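Local coordinates for protein pumilio homology domain family member 4 (Saccharomyces cerevisiae, PDB 3BWT) that binds single-stranded mRNA through a Pumilio homology domain of eight helical repeats and takes part in regulating gene expression, at residues Ser1-Ile15 with Leu18-Gln31. Sequence-based numbering, arbitrary orientation.
Sequences SRFADAVLDQYIGSI and LCKDQHGCRFLQKQ
F3, Y11 and F27 form an aromatic cluster that lays the N-terminal loop against helix 22-34. The rings of F3 and F27 lie near parallel (30°) but slid apart, centroids 5.3 Å from each other. F3 CB approaches F27 CD1 at 3.3 Å. Y11 turns its edge toward the face of F27, offset, with planes at 69°. With CG anti to the backbone N (chi1 173°), F27 reaches out from the helix, and Q31 CG lies over the rim of its face opposite F3. CH-pi contacts add to this: G24 CA sits over the F3 face, and L18 CD1 over the Y11 face, 3.9 Å from the centroid. The other L18 branch, CD2, meets the F3 edge at CE2 (3.5 Å). Without the F3 ring, as with an alanine here, one F27 face and G24 CA would probably lose their cover. Polar linkage is slight: L18 N bonds to I15 O at 3.0 Å, from above the carbonyl plane. Deeper in, I15 CG2 touches L28 CD1, and the L28 side chain packs on L63 of helix 60-70. Residues leading into and starting Pumilio repeat 1 fold against helix 22-34, at the N-terminal end of the curved alpha-helical PUF array.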
ATOM      1  N   SER A   1     -15.315  31.577 -20.762  1.00 47.05           N
ATOM      2  CA  SER A   1     -14.569  32.284 -19.728  1.00 57.99           C
ATOM      3  C   SER A   1     -13.680  33.380 -20.325  1.00 67.37           C
ATOM      4  O   SER A   1     -13.784  33.703 -21.513  1.00 54.56           O
ATOM      5  CB  SER A   1     -13.724  31.300 -18.911  1.00 65.97           C
ATOM      6  OG  SER A   1     -13.212  31.912 -17.737  1.00 53.81           O
ATOM      7  N   ARG A   2     -12.808  33.941 -19.492  1.00 51.90           N
ATOM      8  CA  ARG A   2     -11.900  35.005 -19.911  1.00 48.31           C
ATOM      9  C   ARG A   2     -10.916  34.576 -21.007  1.00 44.11           C
ATOM     10  O   ARG A   2     -10.429  35.406 -21.776  1.00 37.59           O
ATOM     11  CB  ARG A   2     -11.113  35.529 -18.703  1.00 50.89           C
ATOM     12  CG  ARG A   2     -11.966  35.899 -17.503  1.00 72.95           C
ATOM     13  CD  ARG A   2     -13.016  36.930 -17.886  1.00 95.43           C
ATOM     14  NE  ARG A   2     -12.485  37.918 -18.824  1.00 99.44           N
ATOM     15  CZ  ARG A   2     -12.018  39.115 -18.477  1.00100.47           C
ATOM     16  NH1 ARG A   2     -12.018  39.490 -17.204  1.00 98.22           N
ATOM     17  NH2 ARG A   2     -11.555  39.941 -19.408  1.00 84.64           N
ATOM     18  N   PHE A   3     -10.622  33.285 -21.076  1.00 34.02           N
ATOM     19  CA  PHE A   3      -9.531  32.818 -21.920  1.00 35.13           C
ATOM     20  C   PHE A   3     -10.013  32.037 -23.138  1.00 39.03           C
ATOM     21  O   PHE A   3      -9.211  31.422 -23.844  1.00 44.98           O
ATOM     22  CB  PHE A   3      -8.567  31.944 -21.105  1.00 37.52           C
ATOM     23  CG  PHE A   3      -8.158  32.542 -19.783  1.00 30.02           C
ATOM     24  CD1 PHE A   3      -8.896  32.297 -18.638  1.00 31.52           C
ATOM     25  CD2 PHE A   3      -7.022  33.330 -19.684  1.00 26.23           C
ATOM     26  CE1 PHE A   3      -8.515  32.841 -17.420  1.00 34.39           C
ATOM     27  CE2 PHE A   3      -6.635  33.872 -18.473  1.00 30.63           C
ATOM     28  CZ  PHE A   3      -7.383  33.632 -17.339  1.00 34.21           C
ATOM     29  N   ALA A   4     -11.319  32.053 -23.383  1.00 41.35           N
ATOM     30  CA  ALA A   4     -11.895  31.269 -24.476  1.00 40.61           C
ATOM     31  C   ALA A   4     -11.402  31.744 -25.837  1.00 55.56           C
ATOM     32  O   ALA A   4     -11.139  30.935 -26.735  1.00 56.44           O
ATOM     33  CB  ALA A   4     -13.413  31.308 -24.418  1.00 51.27           C
ATOM     34  N   ASP A   5     -11.283  33.060 -25.987  1.00 43.58           N
ATOM     35  CA  ASP A   5     -10.805  33.644 -27.228  1.00 39.19           C
ATOM     36  C   ASP A   5      -9.511  34.392 -26.993  1.00 40.15           C
ATOM     37  O   ASP A   5      -9.323  35.485 -27.524  1.00 40.97           O
ATOM     38  CB  ASP A   5     -11.842  34.609 -27.797  1.00 45.10           C
ATOM     39  CG  ASP A   5     -13.131  33.920 -28.165  1.00 48.08           C
ATOM     40  OD1 ASP A   5     -13.087  32.914 -28.915  1.00 39.28           O
ATOM     41  OD2 ASP A   5     -14.188  34.395 -27.701  1.00 43.33           O
ATOM     42  N   ALA A   6      -8.631  33.818 -26.178  1.00 34.80           N
ATOM     43  CA  ALA A   6      -7.342  34.444 -25.898  1.00 27.35           C
ATOM     44  C   ALA A   6      -6.213  33.611 -26.473  1.00 26.67           C
ATOM     45  O   ALA A   6      -6.422  32.489 -26.942  1.00 28.66           O
ATOM     46  CB  ALA A   6      -7.145  34.672 -24.405  1.00 28.46           C
ATOM     47  N   VAL A   7      -5.013  34.166 -26.427  1.00 28.25           N
ATOM     48  CA  VAL A   7      -3.883  33.603 -27.150  1.00 28.72           C
ATOM     49  C   VAL A   7      -2.606  33.668 -26.306  1.00 24.85           C
ATOM     50  O   VAL A   7      -2.348  34.661 -25.637  1.00 24.56           O
ATOM     51  CB  VAL A   7      -3.699  34.348 -28.491  1.00 28.34           C
ATOM     52  CG1 VAL A   7      -2.250  34.271 -28.977  1.00 44.30           C
ATOM     53  CG2 VAL A   7      -4.671  33.804 -29.525  1.00 24.33           C
ATOM     54  N   LEU A   8      -1.821  32.598 -26.328  1.00 22.62           N
ATOM     55  CA  LEU A   8      -0.614  32.535 -25.524  1.00 21.44           C
ATOM     56  C   LEU A   8       0.185  33.830 -25.647  1.00 25.35           C
ATOM     57  O   LEU A   8       0.639  34.400 -24.652  1.00 25.40           O
ATOM     58  CB  LEU A   8       0.242  31.348 -25.960  1.00 21.41           C
ATOM     59  CG  LEU A   8       1.109  30.667 -24.895  1.00 26.89           C
ATOM     60  CD1 LEU A   8       2.337  30.042 -25.526  1.00 31.80           C
ATOM     61  CD2 LEU A   8       1.522  31.627 -23.791  1.00 25.21           C
ATOM     62  N   ASP A   9       0.339  34.309 -26.875  1.00 33.94           N
ATOM     63  CA  ASP A   9       1.249  35.418 -27.136  1.00 31.02           C
ATOM     64  C   ASP A   9       0.898  36.708 -26.403  1.00 27.65           C
ATOM     65  O   ASP A   9       1.759  37.555 -26.190  1.00 33.29           O
ATOM     66  CB  ASP A   9       1.389  35.660 -28.638  1.00 33.40           C
ATOM     67  CG  ASP A   9       2.194  34.577 -29.322  1.00 37.27           C
ATOM     68  OD1 ASP A   9       2.840  33.779 -28.618  1.00 45.66           O
ATOM     69  OD2 ASP A   9       2.176  34.519 -30.571  1.00 46.92           O
ATOM     70  N   GLN A  10      -0.355  36.860 -25.998  1.00 29.62           N
ATOM     71  CA  GLN A  10      -0.745  38.074 -25.297  1.00 23.32           C
ATOM     72  C   GLN A  10      -0.374  38.013 -23.829  1.00 24.45           C
ATOM     73  O   GLN A  10      -0.504  39.003 -23.106  1.00 26.03           O
ATOM     74  CB  GLN A  10      -2.235  38.361 -25.457  1.00 20.15           C
ATOM     75  CG  GLN A  10      -3.155  37.273 -24.933  1.00 22.43           C
ATOM     76  CD  GLN A  10      -4.615  37.633 -25.107  1.00 19.86           C
ATOM     77  OE1 GLN A  10      -5.169  38.422 -24.338  1.00 18.75           O
ATOM     78  NE2 GLN A  10      -5.247  37.061 -26.125  1.00 19.43           N
ATOM     79  N   TYR A  11       0.101  36.857 -23.382  1.00 23.11           N
ATOM     80  CA  TYR A  11       0.396  36.707 -21.960  1.00 28.50           C
ATOM     81  C   TYR A  11       1.885  36.644 -21.669  1.00 26.92           C
ATOM     82  O   TYR A  11       2.300  36.649 -20.514  1.00 24.91           O
ATOM     83  CB  TYR A  11      -0.355  35.510 -21.374  1.00 25.47           C
ATOM     84  CG  TYR A  11      -1.841  35.775 -21.269  1.00 30.34           C
ATOM     85  CD1 TYR A  11      -2.327  36.713 -20.369  1.00 24.77           C
ATOM     86  CD2 TYR A  11      -2.756  35.109 -22.083  1.00 26.13           C
ATOM     87  CE1 TYR A  11      -3.677  36.980 -20.263  1.00 28.36           C
ATOM     88  CE2 TYR A  11      -4.124  35.375 -21.985  1.00 29.90           C
ATOM     89  CZ  TYR A  11      -4.576  36.317 -21.068  1.00 31.80           C
ATOM     90  OH  TYR A  11      -5.925  36.603 -20.939  1.00 29.82           O
ATOM     91  N   ILE A  12       2.681  36.605 -22.733  1.00 28.10           N
ATOM     92  CA  ILE A  12       4.124  36.558 -22.602  1.00 22.18           C
ATOM     93  C   ILE A  12       4.595  37.681 -21.704  1.00 23.72           C
ATOM     94  O   ILE A  12       4.285  38.851 -21.937  1.00 25.00           O
ATOM     95  CB  ILE A  12       4.805  36.666 -23.969  1.00 24.01           C
ATOM     96  CG1 ILE A  12       4.420  35.470 -24.843  1.00 27.38           C
ATOM     97  CG2 ILE A  12       6.313  36.724 -23.806  1.00 22.00           C
ATOM     98  CD1 ILE A  12       4.973  34.146 -24.352  1.00 21.94           C
ATOM     99  N   GLY A  13       5.338  37.315 -20.668  1.00 25.54           N
ATOM    100  CA  GLY A  13       5.804  38.277 -19.684  1.00 25.98           C
ATOM    101  C   GLY A  13       4.837  38.430 -18.528  1.00 26.99           C
ATOM    102  O   GLY A  13       5.086  39.193 -17.599  1.00 28.54           O
ATOM    103  N   SER A  14       3.736  37.687 -18.575  1.00 26.15           N
ATOM    104  CA  SER A  14       2.713  37.775 -17.542  1.00 27.87           C
ATOM    105  C   SER A  14       2.127  36.402 -17.246  1.00 28.87           C
ATOM    106  O   SER A  14       1.103  36.282 -16.575  1.00 29.38           O
ATOM    107  CB  SER A  14       1.610  38.735 -17.981  1.00 32.47           C
ATOM    108  OG  SER A  14       2.163  39.868 -18.630  1.00 52.61           O
ATOM    109  N   ILE A  15       2.796  35.369 -17.740  1.00 28.23           N
ATOM    110  CA  ILE A  15       2.329  33.994 -17.588  1.00 26.55           C
ATOM    111  C   ILE A  15       2.169  33.574 -16.128  1.00 28.12           C
ATOM    112  O   ILE A  15       1.192  32.911 -15.766  1.00 26.62           O
ATOM    113  CB  ILE A  15       3.233  32.994 -18.361  1.00 25.70           C
ATOM    114  CG1 ILE A  15       2.899  33.051 -19.859  1.00 23.21           C
ATOM    115  CG2 ILE A  15       3.059  31.580 -17.815  1.00 19.21           C
ATOM    116  CD1 ILE A  15       3.917  32.410 -20.763  1.00 21.19           C
ATOM    117  N   LEU A  18      -1.032  34.229 -14.322  1.00 31.56           N
ATOM    118  CA  LEU A  18      -2.153  33.366 -14.666  1.00 27.43           C
ATOM    119  C   LEU A  18      -2.169  32.100 -13.823  1.00 29.91           C
ATOM    120  O   LEU A  18      -3.180  31.398 -13.768  1.00 32.99           O
ATOM    121  CB  LEU A  18      -2.073  32.964 -16.135  1.00 27.23           C
ATOM    122  CG  LEU A  18      -2.249  34.029 -17.212  1.00 30.12           C
ATOM    123  CD1 LEU A  18      -2.175  33.368 -18.584  1.00 27.53           C
ATOM    124  CD2 LEU A  18      -3.567  34.762 -17.031  1.00 32.14           C
ATOM    125  N   CYS A  19      -1.040  31.803 -13.180  1.00 28.59           N
ATOM    126  CA  CYS A  19      -0.842  30.509 -12.529  1.00 24.96           C
ATOM    127  C   CYS A  19      -1.476  30.445 -11.143  1.00 38.56           C
ATOM    128  O   CYS A  19      -1.435  29.415 -10.468  1.00 38.00           O
ATOM    129  CB  CYS A  19       0.639  30.156 -12.484  1.00 22.09           C
ATOM    130  SG  CYS A  19       1.368  29.956 -14.134  1.00 23.89           S
ATOM    131  N   LYS A  20      -2.063  31.569 -10.745  1.00 36.75           N
ATOM    132  CA  LYS A  20      -2.923  31.662  -9.577  1.00 53.66           C
ATOM    133  C   LYS A  20      -4.263  30.985  -9.872  1.00 51.23           C
ATOM    134  O   LYS A  20      -4.603  29.952  -9.293  1.00 36.25           O
ATOM    135  CB  LYS A  20      -3.188  33.141  -9.278  1.00 48.38           C
ATOM    136  CG  LYS A  20      -2.038  34.070  -9.679  1.00 51.56           C
ATOM    137  CD  LYS A  20      -2.474  35.538  -9.659  1.00 75.91           C
ATOM    138  CE  LYS A  20      -1.283  36.485  -9.833  1.00 61.37           C
ATOM    139  NZ  LYS A  20      -1.689  37.915 -10.029  1.00 45.12           N
ATOM    140  N   ASP A  21      -5.009  31.610 -10.780  1.00 49.17           N
ATOM    141  CA  ASP A  21      -6.322  31.167 -11.226  1.00 27.65           C
ATOM    142  C   ASP A  21      -6.416  29.725 -11.648  1.00 30.33           C
ATOM    143  O   ASP A  21      -5.493  29.165 -12.233  1.00 33.25           O
ATOM    144  CB  ASP A  21      -6.774  31.998 -12.426  1.00 32.12           C
ATOM    145  CG  ASP A  21      -7.148  33.394 -12.045  1.00 47.18           C
ATOM    146  OD1 ASP A  21      -7.289  33.645 -10.832  1.00 40.05           O
ATOM    147  OD2 ASP A  21      -7.309  34.237 -12.952  1.00 71.62           O
ATOM    148  N   GLN A  22      -7.580  29.153 -11.384  1.00 28.72           N
ATOM    149  CA  GLN A  22      -7.935  27.859 -11.906  1.00 29.15           C
ATOM    150  C   GLN A  22      -8.090  27.962 -13.406  1.00 32.76           C
ATOM    151  O   GLN A  22      -7.682  27.068 -14.152  1.00 28.81           O
ATOM    152  CB  GLN A  22      -9.266  27.411 -11.316  1.00 35.48           C
ATOM    153  CG  GLN A  22      -9.897  26.260 -12.083  1.00 48.00           C
ATOM    154  CD  GLN A  22     -11.134  25.708 -11.404  1.00 47.78           C
ATOM    155  OE1 GLN A  22     -11.939  26.455 -10.847  1.00 46.94           O
ATOM    156  NE2 GLN A  22     -11.289  24.389 -11.451  1.00 41.53           N
ATOM    157  N   HIS A  23      -8.704  29.060 -13.838  1.00 37.00           N
ATOM    158  CA  HIS A  23      -9.012  29.262 -15.247  1.00 30.76           C
ATOM    159  C   HIS A  23      -7.761  29.620 -16.041  1.00 29.83           C
ATOM    160  O   HIS A  23      -7.575  29.151 -17.161  1.00 27.82           O
ATOM    161  CB  HIS A  23     -10.097  30.328 -15.410  1.00 31.20           C
ATOM    162  CG  HIS A  23     -11.448  29.884 -14.938  1.00 49.92           C
ATOM    163  ND1 HIS A  23     -12.161  28.882 -15.564  1.00 45.62           N
ATOM    164  CD2 HIS A  23     -12.211  30.296 -13.898  1.00 50.75           C
ATOM    165  CE1 HIS A  23     -13.306  28.699 -14.930  1.00 49.11           C
ATOM    166  NE2 HIS A  23     -13.362  29.545 -13.917  1.00 49.48           N
ATOM    167  N   GLY A  24      -6.901  30.436 -15.444  1.00 28.91           N
ATOM    168  CA  GLY A  24      -5.614  30.742 -16.033  1.00 26.38           C
ATOM    169  C   GLY A  24      -4.780  29.487 -16.190  1.00 25.45           C
ATOM    170  O   GLY A  24      -4.188  29.251 -17.244  1.00 30.33           O
ATOM    171  N   CYS A  25      -4.730  28.680 -15.138  1.00 22.56           N
ATOM    172  CA  CYS A  25      -4.009  27.415 -15.196  1.00 23.39           C
ATOM    173  C   CYS A  25      -4.543  26.507 -16.296  1.00 24.05           C
ATOM    174  O   CYS A  25      -3.769  25.910 -17.050  1.00 23.22           O
ATOM    175  CB  CYS A  25      -4.052  26.692 -13.848  1.00 20.17           C
ATOM    176  SG  CYS A  25      -2.851  27.295 -12.643  1.00 21.33           S
ATOM    177  N   ARG A  26      -5.862  26.401 -16.394  1.00 24.83           N
ATOM    178  CA  ARG A  26      -6.455  25.499 -17.373  1.00 26.81           C
ATOM    179  C   ARG A  26      -6.195  26.011 -18.780  1.00 25.19           C
ATOM    180  O   ARG A  26      -5.921  25.226 -19.692  1.00 25.39           O
ATOM    181  CB  ARG A  26      -7.945  25.271 -17.100  1.00 32.81           C
ATOM    182  CG  ARG A  26      -8.197  24.340 -15.906  1.00 41.63           C
ATOM    183  CD  ARG A  26      -9.673  24.017 -15.693  1.00 60.51           C
ATOM    184  NE  ARG A  26      -9.868  23.154 -14.528  1.00 80.79           N
ATOM    185  CZ  ARG A  26      -9.880  21.823 -14.568  1.00 96.85           C
ATOM    186  NH1 ARG A  26      -9.717  21.185 -15.721  1.00 85.26           N
ATOM    187  NH2 ARG A  26     -10.058  21.126 -13.453  1.00108.84           N
ATOM    188  N   PHE A  27      -6.247  27.332 -18.937  1.00 23.94           N
ATOM    189  CA  PHE A  27      -5.848  27.974 -20.184  1.00 23.18           C
ATOM    190  C   PHE A  27      -4.445  27.524 -20.586  1.00 24.99           C
ATOM    191  O   PHE A  27      -4.228  27.040 -21.696  1.00 23.52           O
ATOM    192  CB  PHE A  27      -5.876  29.494 -20.045  1.00 20.97           C
ATOM    193  CG  PHE A  27      -5.307  30.219 -21.237  1.00 26.46           C
ATOM    194  CD1 PHE A  27      -6.021  30.301 -22.420  1.00 29.41           C
ATOM    195  CD2 PHE A  27      -4.058  30.815 -21.175  1.00 24.00           C
ATOM    196  CE1 PHE A  27      -5.502  30.960 -23.518  1.00 31.15           C
ATOM    197  CE2 PHE A  27      -3.534  31.473 -22.268  1.00 32.01           C
ATOM    198  CZ  PHE A  27      -4.256  31.546 -23.444  1.00 31.44           C
ATOM    199  N   LEU A  28      -3.497  27.684 -19.669  1.00 21.80           N
ATOM    200  CA  LEU A  28      -2.118  27.320 -19.927  1.00 19.88           C
ATOM    201  C   LEU A  28      -1.965  25.838 -20.239  1.00 22.76           C
ATOM    202  O   LEU A  28      -1.232  25.456 -21.145  1.00 21.17           O
ATOM    203  CB  LEU A  28      -1.255  27.685 -18.729  1.00 19.91           C
ATOM    204  CG  LEU A  28      -1.173  29.179 -18.456  1.00 20.76           C
ATOM    205  CD1 LEU A  28      -0.177  29.448 -17.355  1.00 20.47           C
ATOM    206  CD2 LEU A  28      -0.779  29.896 -19.722  1.00 22.24           C
ATOM    207  N   GLN A  29      -2.658  25.002 -19.477  1.00 24.80           N
ATOM    208  CA  GLN A  29      -2.572  23.570 -19.672  1.00 22.23           C
ATOM    209  C   GLN A  29      -3.077  23.227 -21.058  1.00 26.08           C
ATOM    210  O   GLN A  29      -2.583  22.295 -21.699  1.00 27.43           O
ATOM    211  CB  GLN A  29      -3.375  22.838 -18.598  1.00 23.56           C
ATOM    212  CG  GLN A  29      -2.714  22.863 -17.225  1.00 23.22           C
ATOM    213  CD  GLN A  29      -3.672  22.478 -16.109  1.00 32.22           C
ATOM    214  OE1 GLN A  29      -4.187  21.356 -16.079  1.00 29.21           O
ATOM    215  NE2 GLN A  29      -3.915  23.409 -15.182  1.00 21.44           N
ATOM    216  N   LYS A  30      -4.065  23.990 -21.516  1.00 25.01           N
ATOM    217  CA  LYS A  30      -4.614  23.813 -22.851  1.00 23.78           C
ATOM    218  C   LYS A  30      -3.505  24.063 -23.847  1.00 26.11           C
ATOM    219  O   LYS A  30      -3.144  23.187 -24.628  1.00 31.43           O
ATOM    220  CB  LYS A  30      -5.769  24.792 -23.086  1.00 28.92           C
ATOM    221  CG  LYS A  30      -6.596  24.516 -24.342  1.00 34.86           C
ATOM    222  CD  LYS A  30      -7.755  25.508 -24.481  1.00 40.10           C
ATOM    223  CE  LYS A  30      -7.259  26.941 -24.706  1.00 57.94           C
ATOM    224  NZ  LYS A  30      -8.351  27.970 -24.807  1.00 57.23           N
ATOM    225  N   GLN A  31      -2.957  25.271 -23.792  1.00 27.96           N
ATOM    226  CA  GLN A  31      -1.843  25.674 -24.640  1.00 28.32           C
ATOM    227  C   GLN A  31      -0.704  24.654 -24.656  1.00 29.20           C
ATOM    228  O   GLN A  31      -0.136  24.363 -25.705  1.00 31.56           O
ATOM    229  CB  GLN A  31      -1.329  27.035 -24.186  1.00 24.41           C
ATOM    230  CG  GLN A  31      -2.407  28.085 -24.167  1.00 24.81           C
ATOM    231  CD  GLN A  31      -3.246  28.093 -25.447  1.00 39.04           C
ATOM    232  OE1 GLN A  31      -2.720  28.193 -26.561  1.00 36.05           O
ATOM    233  NE2 GLN A  31      -4.560  28.004 -25.287  1.00 36.50           N
TER